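Local coordinates for protein MaoC-like dehydratase (PDB 3EXZ) that probably acts as a hot-dog-fold lyase of the MaoC-like family, adding water to or removing it from an acyl thioester substrate, at residues A[52-57]-A[91-96]; A[87-92]-A[130-135]; A[97-102]-A[124-129]. All blocks are in the same frame, centred on the assembly; numbering follows the deposited sequence.

Overall arrangement
All three contacts lie toward one end of a hot-dog fold, and each is partly buried. Contact 3 is regular sheet, pairing strands 97-109 and 116-126 of a hairpin. Contact 2 sits next to it, since 132-143 is the neighbour of 116-126 in the sheet; it closes a larger loop within which contact 3 is nested, and the salt bridge from R135 to D124 ties the two. Contact 1 joins two loops beyond the strands and shares P91 and T92 with contact 2. Backbone bonding accordingly becomes sparser from sheet to loops: regular pairs in contact 3, one bridge, one bent backbone bond and a water in contact 2, and a single backbone bond with an arginine grip in contact 1.

Contact 1 (A[52-57]-A[91-96]); sequences GLAASG and PTRPGD
A55 and T92 join two irregular loops of the hot-dog fold through a single backbone hydrogen bond, A55 N to T92 O, 2.8 Å long. The touching parts run at 93° to each other, so no strand pairing follows; the CA of A54 also approaches T92 O, adding a CA-H...O contact to the same carbonyl. Segment 52-57 leads into helix 57-72, the central helix against which the sheet is wrapped, and S56 holds its N-cap position. Segment 91-96 leads from strand 81-87 to strand 97-109 and reverses in a type II turn from R93 to D96, with G95 inside it. R93 N gives its hydrogen to D96 OD2, approaching from above the carboxylate plane, while D96 N returns to R93 O across the turn.

The side chains close the crossing on two flanks. R93 leaves its backbone with CG anti to the carbonyl carbon (chi1 -53°) and bends at chi2, which brings the guanidinium edge to the carbonyls of G52 and L53; P91 CB lies against one of its faces. NH2 binds F50 O, just before the segment. On the other flank P94 CG sits 3.8 Å from L53 CD1, and I26 of helix 23-33 touches both P94 and A55. A55 CB meets T92 CB at 4.0 Å, whereas T92 OG1 is engaged with T60 OG1 of helix 57-72. The R93 NH1 hydrogen bond to L53 O measures 3.2 Å: the oxygen lies within the guanidinium plane, but the nitrogen stands above the carbonyl plane, 61° out of it.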
loop_
_atom_site.group_PDB
_atom_site.type_symbol
_atom_site.label_atom_id
_atom_site.label_comp_id
_atom_site.label_asym_id
_atom_site.label_seq_id
_atom_site.Cartn_x
_atom_site.Cartn_y
_atom_site.Cartn_z
ATOM N N GLY A 52 21.411 -4.140 -3.636
ATOM C CA GLY A 52 21.631 -3.270 -2.490
ATOM C C GLY A 52 20.349 -3.121 -1.674
ATOM O O GLY A 52 19.246 -3.344 -2.179
ATOM N N LEU A 53 20.485 -2.746 -0.409
ATOM C CA LEU A 53 19.321 -2.587 0.443
ATOM C C LEU A 53 18.301 -1.649 -0.189
ATOM O O LEU A 53 18.651 -0.584 -0.695
ATOM C CB LEU A 53 19.716 -2.014 1.818
ATOM C CG LEU A 53 19.300 -2.740 3.116
ATOM C CD1 LEU A 53 18.898 -1.703 4.170
ATOM C CD2 LEU A 53 18.158 -3.714 2.852
ATOM N N ALA A 54 17.046 -2.075 -0.203
ATOM C CA ALA A 54 15.969 -1.224 -0.682
ATOM C C ALA A 54 14.837 -1.400 0.323
ATOM O O ALA A 54 14.750 -2.420 1.016
ATOM C CB ALA A 54 15.512 -1.609 -2.073
ATOM N N ALA A 55 13.994 -0.386 0.446
ATOM C CA ALA A 55 12.873 -0.479 1.360
ATOM C C ALA A 55 11.728 -1.209 0.655
ATOM O O ALA A 55 11.650 -1.241 -0.577
ATOM C CB ALA A 55 12.421 0.932 1.783
ATOM N N SER A 56 10.873 -1.843 1.443
ATOM C CA SER A 56 9.695 -2.504 0.902
ATOM C C SER A 56 8.805 -1.406 0.268
ATOM O O SER A 56 8.704 -0.290 0.799
ATOM C CB SER A 56 8.909 -3.158 2.043
ATOM O OG SER A 56 7.616 -3.559 1.629
ATOM N N GLY A 57 8.188 -1.718 -0.871
ATOM C CA GLY A 57 7.281 -0.783 -1.513
ATOM C C GLY A 57 6.181 -0.432 -0.511
ATOM O O GLY A 57 5.668 0.692 -0.517
ATOM N N PRO A 91 13.656 2.266 -6.673
ATOM C CA PRO A 91 13.783 1.727 -5.318
ATOM C C PRO A 91 13.967 2.860 -4.317
ATOM O O PRO A 91 14.453 3.933 -4.681
ATOM C CB PRO A 91 15.057 0.882 -5.389
ATOM C CG PRO A 91 15.176 0.505 -6.826
ATOM C CD PRO A 91 14.712 1.740 -7.558
ATOM N N THR A 92 13.557 2.629 -3.070
ATOM C CA THR A 92 13.777 3.608 -2.002
ATOM C C THR A 92 15.005 3.068 -1.269
ATOM O O THR A 92 15.035 1.918 -0.829
ATOM C CB THR A 92 12.612 3.712 -1.028
ATOM O OG1 THR A 92 11.489 4.271 -1.715
ATOM C CG2 THR A 92 12.988 4.624 0.154
ATOM N N ARG A 93 16.003 3.924 -1.115
ATOM C CA ARG A 93 17.293 3.574 -0.528
ATOM C C ARG A 93 17.544 4.181 0.827
ATOM O O ARG A 93 16.993 5.237 1.137
ATOM C CB ARG A 93 18.404 4.058 -1.439
ATOM C CG ARG A 93 18.329 3.634 -2.905
ATOM C CD ARG A 93 18.512 2.136 -3.031
ATOM N NE ARG A 93 18.587 1.701 -4.426
ATOM C CZ ARG A 93 18.770 0.439 -4.804
ATOM N NH1 ARG A 93 18.890 -0.516 -3.891
ATOM N NH2 ARG A 93 18.850 0.134 -6.092
ATOM N N PRO A 94 18.414 3.545 1.644
ATOM C CA PRO A 94 18.769 4.049 2.977
ATOM C C PRO A 94 19.460 5.391 2.696
ATOM O O PRO A 94 20.238 5.503 1.732
ATOM C CB PRO A 94 19.768 3.018 3.501
ATOM C CG PRO A 94 19.464 1.776 2.743
ATOM C CD PRO A 94 19.045 2.239 1.369
ATOM N N GLY A 95 19.197 6.394 3.530
ATOM C CA GLY A 95 19.785 7.716 3.368
ATOM C C GLY A 95 18.939 8.649 2.514
ATOM O O GLY A 95 19.224 9.846 2.426
ATOM N N ASP A 96 17.876 8.126 1.913
ATOM C CA ASP A 96 17.030 8.933 1.041
ATOM C C ASP A 96 16.126 9.925 1.760
ATOM O O ASP A 96 15.557 9.604 2.798
ATOM C CB ASP A 96 16.160 8.013 0.153
ATOM C CG ASP A 96 16.889 7.501 -1.098
ATOM O OD1 ASP A 96 18.101 7.764 -1.253
ATOM O OD2 ASP A 96 16.234 6.825 -1.928
#

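Contact 2 (A[87-92]-A[130-135]); sequences SWPNPT and GEVVQR
W88 and Q134 lie side by side and point the same way, the indole and amide planes turned 68° apart, at the place where paired strands give way to loop. W88 CG is anti to the carbonyl carbon (chi1 -57°), which turns the CD1 edge of the indole against the backbone of the other segment: CD1 is 3.3 Å from V133 O, with that oxygen in the ring plane. Q134 CB packs 3.7 Å from W88 CD1, and its extended chain follows the indole toward helix 57-72, where A61 and T64 receive it. W58 meets the W88 ring edge-to-face, and G81 of the second subunit packs on W88.

Next along, P89 crosses V132 obliquely, its CG 4.0 Å from V132 CG1. V133 stands about perpendicular to T92, its CB 3.3 Å from T92 OG1, which also hydrogen-bonds to T60 OG1 of helix 57-72; V133 CG1 reaches toward P91 O. At the strand end S87 and R135 form an antiparallel hydrogen-bonded pair, with R135 N to S87 O at 2.9 Å and a return bond from S87 N. N90 N donates to V132 O at 3.2 Å with a bent angle of 136°.

V133 and Q134 both face T125 of strand 116-126, a classic beta bulge, at the point where the chain turns a corner. Regular pairing thus holds the S87 end, from which the sheet continues into the second subunit; past it come one bent direct bond and a water that donates to V133 O (2.8 Å), accepts from T92 OG1 and probably also links N90 O, at a doubtfully short distance.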
loop_
_atom_site.group_PDB
_atom_site.type_symbol
_atom_site.label_atom_id
_atom_site.label_comp_id
_atom_site.label_asym_id
_atom_site.label_seq_id
_atom_site.Cartn_x
_atom_site.Cartn_y
_atom_site.Cartn_z
ATOM N N SER A 87 2.400 2.413 -8.020
ATOM C CA SER A 87 3.572 1.928 -8.724
ATOM C C SER A 87 4.833 2.445 -8.032
ATOM O O SER A 87 4.812 3.496 -7.380
ATOM C CB SER A 87 3.566 2.344 -10.206
ATOM O OG SER A 87 3.567 3.746 -10.354
ATOM N N TRP A 88 5.918 1.681 -8.134
ATOM C CA TRP A 88 7.197 2.084 -7.556
ATOM C C TRP A 88 8.237 2.055 -8.683
ATOM O O TRP A 88 8.840 1.017 -8.970
ATOM C CB TRP A 88 7.624 1.134 -6.429
ATOM C CG TRP A 88 6.594 1.024 -5.338
ATOM C CD1 TRP A 88 6.402 1.884 -4.285
ATOM C CD2 TRP A 88 5.606 0.002 -5.202
ATOM N NE1 TRP A 88 5.361 1.448 -3.498
ATOM C CE2 TRP A 88 4.850 0.294 -4.040
ATOM C CE3 TRP A 88 5.287 -1.148 -5.945
ATOM C CZ2 TRP A 88 3.786 -0.507 -3.608
ATOM C CZ3 TRP A 88 4.219 -1.948 -5.517
ATOM C CH2 TRP A 88 3.493 -1.627 -4.353
ATOM N N PRO A 89 8.451 3.205 -9.347
ATOM C CA PRO A 89 9.413 3.318 -10.455
ATOM C C PRO A 89 10.872 3.092 -10.060
ATOM O O PRO A 89 11.603 2.387 -10.758
ATOM C CB PRO A 89 9.192 4.736 -10.980
ATOM C CG PRO A 89 7.792 5.086 -10.527
ATOM C CD PRO A 89 7.699 4.458 -9.163
ATOM N N ASN A 90 11.293 3.716 -8.966
ATOM C CA ASN A 90 12.656 3.556 -8.489
ATOM C C ASN A 90 12.649 3.072 -7.042
ATOM O O ASN A 90 11.742 3.383 -6.265
ATOM C CB ASN A 90 13.451 4.865 -8.597
ATOM C CG ASN A 90 13.509 5.404 -10.022
ATOM O OD1 ASN A 90 12.581 6.064 -10.488
ATOM N ND2 ASN A 90 14.600 5.109 -10.724
ATOM N N PRO A 91 13.656 2.266 -6.673
ATOM C CA PRO A 91 13.783 1.727 -5.318
ATOM C C PRO A 91 13.967 2.860 -4.317
ATOM O O PRO A 91 14.453 3.933 -4.681
ATOM C CB PRO A 91 15.057 0.882 -5.389
ATOM C CG PRO A 91 15.176 0.505 -6.826
ATOM C CD PRO A 91 14.712 1.740 -7.558
ATOM N N THR A 92 13.557 2.629 -3.070
ATOM C CA THR A 92 13.777 3.608 -2.002
ATOM C C THR A 92 15.005 3.068 -1.269
ATOM O O THR A 92 15.035 1.918 -0.829
ATOM C CB THR A 92 12.612 3.712 -1.028
ATOM O OG1 THR A 92 11.489 4.271 -1.715
ATOM C CG2 THR A 92 12.988 4.624 0.154
ATOM N N GLY A 130 15.157 13.849 -7.164
ATOM C CA GLY A 130 14.018 14.160 -8.007
ATOM C C GLY A 130 13.362 12.951 -8.650
ATOM O O GLY A 130 12.463 13.103 -9.481
ATOM N N GLU A 131 13.820 11.753 -8.289
ATOM C CA GLU A 131 13.258 10.517 -8.836
ATOM C C GLU A 131 12.007 10.093 -8.057
ATOM O O GLU A 131 11.895 10.312 -6.845
ATOM C CB GLU A 131 14.266 9.369 -8.749
ATOM C CG GLU A 131 15.697 9.731 -9.121
ATOM C CD GLU A 131 16.665 8.581 -8.889
ATOM O OE1 GLU A 131 16.657 8.007 -7.778
ATOM O OE2 GLU A 131 17.441 8.254 -9.812
ATOM N N VAL A 132 11.078 9.462 -8.762
ATOM C CA VAL A 132 9.845 8.996 -8.155
ATOM C C VAL A 132 9.994 7.586 -7.595
ATOM O O VAL A 132 10.193 6.632 -8.360
ATOM C CB VAL A 132 8.693 8.987 -9.194
ATOM C CG1 VAL A 132 7.385 8.584 -8.532
ATOM C CG2 VAL A 132 8.568 10.359 -9.841
ATOM N N VAL A 133 9.925 7.452 -6.267
ATOM C CA VAL A 133 10.000 6.124 -5.647
ATOM C C VAL A 133 8.594 5.526 -5.468
ATOM O O VAL A 133 8.441 4.350 -5.133
ATOM C CB VAL A 133 10.765 6.124 -4.297
ATOM C CG1 VAL A 133 12.190 6.617 -4.538
ATOM C CG2 VAL A 133 10.054 6.969 -3.253
ATOM N N GLN A 134 7.565 6.338 -5.692
ATOM C CA GLN A 134 6.197 5.841 -5.631
ATOM C C GLN A 134 5.222 6.831 -6.219
ATOM O O GLN A 134 5.363 8.041 -6.027
ATOM C CB GLN A 134 5.728 5.538 -4.197
ATOM C CG GLN A 134 4.325 4.913 -4.142
ATOM C CD GLN A 134 3.799 4.681 -2.730
ATOM O OE1 GLN A 134 2.980 5.457 -2.215
ATOM N NE2 GLN A 134 4.276 3.614 -2.094
ATOM N N ARG A 135 4.267 6.316 -6.985
ATOM C CA ARG A 135 3.195 7.152 -7.489
ATOM C C ARG A 135 1.918 6.439 -7.059
ATOM O O ARG A 135 1.742 5.235 -7.282
ATOM C CB ARG A 135 3.205 7.322 -9.004
ATOM C CG ARG A 135 1.868 7.819 -9.536
ATOM C CD ARG A 135 1.996 8.244 -10.987
ATOM N NE ARG A 135 2.822 9.441 -11.118
ATOM C CZ ARG A 135 2.957 10.131 -12.245
ATOM N NH1 ARG A 135 2.312 9.748 -13.343
ATOM N NH2 ARG A 135 3.736 11.208 -12.276
HETATM O O HOH W 1 10.393 2.548 -4.278
#

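Contact 3 (A[97-102]-A[124-129])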
loop_
_atom_site.group_PDB
_atom_site.type_symbol
_atom_site.label_atom_id
_atom_site.label_comp_id
_atom_site.label_asym_id
_atom_site.label_seq_id
_atom_site.Cartn_x
_atom_site.Cartn_y
_atom_site.Cartn_z
ATOM N N GLU A 97 16.039 11.145 1.231
ATOM C CA GLU A 97 15.130 12.137 1.793
ATOM C C GLU A 97 13.877 12.119 0.920
ATOM O O GLU A 97 13.925 12.452 -0.269
ATOM C CB GLU A 97 15.711 13.547 1.759
ATOM C CG GLU A 97 16.760 13.806 2.818
ATOM C CD GLU A 97 16.180 14.321 4.124
ATOM O OE1 GLU A 97 15.352 15.252 4.065
ATOM O OE2 GLU A 97 16.557 13.804 5.202
ATOM N N LEU A 98 12.758 11.722 1.509
ATOM C CA LEU A 98 11.508 11.674 0.779
ATOM C C LEU A 98 10.549 12.793 1.171
ATOM O O LEU A 98 10.505 13.236 2.328
ATOM C CB LEU A 98 10.776 10.343 1.035
ATOM C CG LEU A 98 11.569 9.037 0.875
ATOM C CD1 LEU A 98 10.664 7.833 1.118
ATOM C CD2 LEU A 98 12.182 8.979 -0.523
ATOM N N HIS A 99 9.803 13.262 0.179
ATOM C CA HIS A 99 8.742 14.221 0.409
ATOM C C HIS A 99 7.699 13.888 -0.657
ATOM O O HIS A 99 8.016 13.269 -1.681
ATOM C CB HIS A 99 9.197 15.672 0.296
ATOM C CG HIS A 99 9.428 16.117 -1.100
ATOM N ND1 HIS A 99 10.524 15.721 -1.831
ATOM C CD2 HIS A 99 8.679 16.887 -1.921
ATOM C CE1 HIS A 99 10.440 16.229 -3.046
ATOM N NE2 HIS A 99 9.329 16.939 -3.127
ATOM N N VAL A 100 6.452 14.273 -0.425
ATOM C CA VAL A 100 5.415 13.961 -1.389
ATOM C C VAL A 100 4.824 15.186 -2.059
ATOM O O VAL A 100 4.587 16.208 -1.406
ATOM C CB VAL A 100 4.261 13.173 -0.727
ATOM C CG1 VAL A 100 3.298 12.648 -1.804
ATOM C CG2 VAL A 100 4.824 12.027 0.112
ATOM N N GLU A 101 4.633 15.086 -3.377
ATOM C CA GLU A 101 4.002 16.152 -4.163
ATOM C C GLU A 101 2.647 15.633 -4.699
ATOM O O GLU A 101 2.594 14.743 -5.552
ATOM C CB GLU A 101 4.909 16.592 -5.319
ATOM C CG GLU A 101 5.998 17.557 -4.875
ATOM C CD GLU A 101 6.992 17.882 -5.979
ATOM O OE1 GLU A 101 6.647 17.690 -7.169
ATOM O OE2 GLU A 101 8.119 18.331 -5.651
ATOM N N THR A 102 1.549 16.200 -4.206
ATOM C CA THR A 102 0.217 15.750 -4.605
ATOM C C THR A 102 -0.536 16.719 -5.514
ATOM O O THR A 102 -0.532 17.927 -5.283
ATOM C CB THR A 102 -0.644 15.441 -3.333
ATOM O OG1 THR A 102 0.084 14.554 -2.470
ATOM C CG2 THR A 102 -1.972 14.767 -3.711
ATOM N N ASP A 124 3.111 11.831 -5.803
ATOM C CA ASP A 124 4.397 11.325 -6.255
ATOM C C ASP A 124 5.376 11.502 -5.097
ATOM O O ASP A 124 5.594 12.617 -4.611
ATOM C CB ASP A 124 4.896 12.091 -7.486
ATOM C CG ASP A 124 4.199 11.664 -8.771
ATOM O OD1 ASP A 124 4.502 12.253 -9.830
ATOM O OD2 ASP A 124 3.360 10.738 -8.731
ATOM N N THR A 125 5.934 10.389 -4.629
ATOM C CA THR A 125 6.908 10.418 -3.547
ATOM C C THR A 125 8.264 10.481 -4.237
ATOM O O THR A 125 8.606 9.624 -5.054
ATOM C CB THR A 125 6.798 9.168 -2.676
ATOM O OG1 THR A 125 5.408 8.889 -2.462
ATOM C CG2 THR A 125 7.491 9.402 -1.313
ATOM N N LEU A 126 9.034 11.508 -3.906
ATOM C CA LEU A 126 10.329 11.719 -4.528
ATOM C C LEU A 126 11.475 11.736 -3.536
ATOM O O LEU A 126 11.298 12.123 -2.375
ATOM C CB LEU A 126 10.337 13.081 -5.243
ATOM C CG LEU A 126 9.104 13.530 -6.043
ATOM C CD1 LEU A 126 9.188 15.024 -6.323
ATOM C CD2 LEU A 126 9.009 12.748 -7.341
ATOM N N ASN A 127 12.648 11.298 -3.995
ATOM C CA ASN A 127 13.838 11.382 -3.163
ATOM C C ASN A 127 14.577 12.684 -3.545
ATOM O O ASN A 127 14.108 13.452 -4.395
ATOM C CB ASN A 127 14.769 10.176 -3.329
ATOM C CG ASN A 127 15.153 9.913 -4.761
ATOM O OD1 ASN A 127 15.193 10.819 -5.596
ATOM N ND2 ASN A 127 15.460 8.652 -5.053
ATOM N N GLN A 128 15.732 12.925 -2.928
ATOM C CA GLN A 128 16.499 14.149 -3.159
ATOM C C GLN A 128 17.036 14.315 -4.571
ATOM O O GLN A 128 17.483 15.398 -4.948
ATOM C CB GLN A 128 17.653 14.241 -2.160
ATOM C CG GLN A 128 18.562 13.029 -2.149
ATOM C CD GLN A 128 18.164 12.028 -1.085
ATOM O OE1 GLN A 128 17.224 11.246 -1.261
ATOM N NE2 GLN A 128 18.873 12.057 0.041
ATOM N N ARG A 129 16.998 13.240 -5.345
ATOM C CA ARG A 129 17.474 13.284 -6.719
ATOM C C ARG A 129 16.345 13.588 -7.700
ATOM O O ARG A 129 16.550 13.592 -8.916
ATOM C CB ARG A 129 18.152 11.966 -7.094
ATOM C CG ARG A 129 19.657 11.984 -6.901
ATOM C CD ARG A 129 20.080 11.200 -5.673
ATOM N NE ARG A 129 19.780 9.776 -5.804
ATOM C CZ ARG A 129 20.306 8.977 -6.728
ATOM N NH1 ARG A 129 21.173 9.455 -7.613
ATOM N NH2 ARG A 129 19.965 7.695 -6.767
#
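H99 and L126 face each other as an antiparallel hydrogen-bonded pair in the hairpin of strands 97-109 and 116-126, part of the hot-dog sheet. The axes of 97-102 and 124-126 approach to 4.7 Å, and the pairing goes on through V100 with T125, non-hydrogen-bonded, to E101 with D124. L126 N reaches H99 O at 3.0 Å almost straight on, and E101 N reaches D124 O at 2.9 Å.

From CB, L126 can be followed across the face it shares with H99, E101 and D124. Its CB lies 3.8 Å from H99 CE1. CG, anti to the carbonyl carbon (chi1 -41°), points CD1 toward strand 97-109. CD1 touches both partners of the His-carboxylate bond, 3.7 Å from H99 CE1 on an oblique approach and 3.5 Å from E101 OE2, while CD2 heads to V132 of strand 132-143. The opposite face carries V100 and T125, whose CG2 methyls touch against helix 57-72; T125 OG1 bonds to T64 OG1 there.

At the open end of the hairpin Q128, bent at chi2, uses OE1 to accept from E97 N (2.8 Å); the N127 Asx turn, OD1 to R129 N, shapes the loop that follows the strand.

H99 NE2 donates to E101 OE2 at 3.1 Å and 173°, the oxygen lying in the ring plane but met from above the carboxylate plane, and this bond fixes the rotation of the imidazole beside L126. The neighbouring carboxylate would probably favour a protonated histidine. D124 faces R135 in a salt bridge, so the two acids of this pair are each given a separate polar partner.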